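DUF3822 family protein (Bacteroides thetaiotaomicron VPI-5482, PDB 3HRG) is of unknown function but has an actin-like ATPase fold, which is consistent with, though no proof of, nucleotide-dependent activity. Local coordinates at residues S126-T129 with F130-Q134. Numbering follows the deposited sequence. Where two conformers were deposited one is given.
Sequences STYT and FLNEQ
Tyr-128 and Asn-132, one helical turn apart, run side by side in the same direction, the ring and amide planes nearly parallel, 16° apart. The methylene of Asn-132 sits over one face of the ring as a CH-pi contact, CB being 4.2 Å from the centroid of Tyr-128. Both side chains have CG anti to the backbone N (chi1 171° and -178°), which sends them out together from neighbouring turns. Beyond the methylene, ND2 of Asn-132 donates to a water whose oxygen lies 3.2 Å from it; that water in turn donates to Thr-129 O, 2.8 Å from the water oxygen. The backbone beneath is regular alpha-helix, with Leu-131 N bonded to Thr-127 O at 2.9 Å. This helix, 125-134, belongs to one lobe of the actin-like fold, where Thr-127 touches Leu-48 and Leu-131 touches Leu-52 of helix 48-58, and both meet Leu-17 of strand 12-17; CG2 of Thr-127 meets CD1 of Leu-131 at 3.8 Å. Were Tyr-128 an alanine, the Asn-132 methylene would probably lose its aromatic cover and Phe-140 its ring partner. Thr-129 and Glu-133 also lie side by side, with Thr-129 CG2 3.8 Å from Glu-133 OE2.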
loop_
_atom_site.group_PDB
_atom_site.type_symbol
_atom_site.label_atom_id
_atom_site.label_comp_id
_atom_site.label_asym_id
_atom_site.label_seq_id
_atom_site.Cartn_x
_atom_site.Cartn_y
_atom_site.Cartn_z
ATOM N N SER A 126 -1.357 4.733 -19.213
ATOM C CA SER A 126 -2.218 3.807 -19.949
ATOM C C SER A 126 -3.204 3.132 -18.978
ATOM O O SER A 126 -4.384 2.949 -19.293
ATOM C CB SER A 126 -1.390 2.723 -20.629
ATOM O OG SER A 126 -0.517 3.283 -21.578
ATOM N N THR A 127 -2.696 2.764 -17.808
ATOM C CA THR A 127 -3.512 2.151 -16.746
ATOM C C THR A 127 -4.579 3.136 -16.249
ATOM O O THR A 127 -5.760 2.763 -16.146
ATOM C CB THR A 127 -2.634 1.608 -15.599
ATOM O OG1 THR A 127 -1.975 0.429 -16.059
ATOM C CG2 THR A 127 -3.477 1.232 -14.398
ATOM N N TYR A 128 -4.167 4.366 -15.954
ATOM C CA TYR A 128 -5.105 5.416 -15.536
ATOM C C TYR A 128 -6.204 5.678 -16.581
ATOM O O TYR A 128 -7.378 5.752 -16.247
ATOM C CB TYR A 128 -4.369 6.740 -15.206
ATOM C CG TYR A 128 -5.369 7.850 -14.998
ATOM C CD1 TYR A 128 -6.068 7.943 -13.801
ATOM C CD2 TYR A 128 -5.686 8.734 -16.014
ATOM C CE1 TYR A 128 -7.040 8.929 -13.603
ATOM C CE2 TYR A 128 -6.666 9.706 -15.830
ATOM C CZ TYR A 128 -7.326 9.790 -14.605
ATOM O OH TYR A 128 -8.291 10.747 -14.388
ATOM N N THR A 129 -5.824 5.823 -17.842
ATOM C CA THR A 129 -6.774 6.067 -18.937
ATOM C C THR A 129 -7.794 4.953 -19.012
ATOM O O THR A 129 -8.982 5.196 -19.122
ATOM C CB THR A 129 -6.021 6.173 -20.268
ATOM O OG1 THR A 129 -5.039 7.224 -20.149
ATOM C CG2 THR A 129 -6.964 6.455 -21.456
ATOM N N PHE A 130 -7.321 3.718 -18.910
ATOM C CA PHE A 130 -8.223 2.594 -18.971
ATOM C C PHE A 130 -9.187 2.603 -17.787
ATOM O O PHE A 130 -10.379 2.450 -17.983
ATOM C CB PHE A 130 -7.472 1.269 -19.028
ATOM C CG PHE A 130 -8.378 0.082 -19.031
ATOM C CD1 PHE A 130 -9.044 -0.283 -20.181
ATOM C CD2 PHE A 130 -8.605 -0.630 -17.868
ATOM C CE1 PHE A 130 -9.906 -1.361 -20.191
ATOM C CE2 PHE A 130 -9.464 -1.719 -17.861
ATOM C CZ PHE A 130 -10.116 -2.087 -19.018
ATOM N N LEU A 131 -8.671 2.790 -16.574
ATOM C CA LEU A 131 -9.531 2.806 -15.384
ATOM C C LEU A 131 -10.510 3.989 -15.331
ATOM O O LEU A 131 -11.648 3.819 -14.890
ATOM C CB LEU A 131 -8.705 2.712 -14.114
ATOM C CG LEU A 131 -8.029 1.349 -13.921
ATOM C CD1 LEU A 131 -6.907 1.416 -12.836
ATOM C CD2 LEU A 131 -9.060 0.244 -13.603
ATOM N N ASN A 132 -10.087 5.149 -15.811
ATOM C CA ASN A 132 -10.952 6.326 -15.855
ATOM C C ASN A 132 -12.110 6.111 -16.845
ATOM O O ASN A 132 -13.204 6.628 -16.643
ATOM C CB ASN A 132 -10.126 7.560 -16.200
ATOM C CG ASN A 132 -10.944 8.817 -16.216
ATOM O OD1 ASN A 132 -11.381 9.310 -15.160
ATOM N ND2 ASN A 132 -11.107 9.385 -17.394
ATOM N N GLU A 133 -11.877 5.328 -17.900
ATOM C CA GLU A 133 -12.933 4.999 -18.864
ATOM C C GLU A 133 -13.956 4.082 -18.210
ATOM O O GLU A 133 -15.146 4.273 -18.411
ATOM C CB GLU A 133 -12.366 4.336 -20.141
ATOM C CG GLU A 133 -11.592 5.305 -21.042
ATOM C CD GLU A 133 -10.663 4.650 -22.094
ATOM O OE1 GLU A 133 -10.320 3.437 -21.970
ATOM O OE2 GLU A 133 -10.242 5.382 -23.035
ATOM N N GLN A 134 -13.500 3.092 -17.434
ATOM C CA GLN A 134 -14.418 2.148 -16.778
ATOM C C GLN A 134 -15.130 2.812 -15.598
ATOM O O GLN A 134 -16.312 2.610 -15.415
ATOM C CB GLN A 134 -13.715 0.877 -16.271
ATOM C CG GLN A 134 -12.721 0.226 -17.221
ATOM C CD GLN A 134 -13.221 0.110 -18.646
ATOM O OE1 GLN A 134 -14.305 -0.414 -18.904
ATOM N NE2 GLN A 134 -12.404 0.567 -19.587
HETATM O O HOH W 1 -9.678 7.827 -19.737
#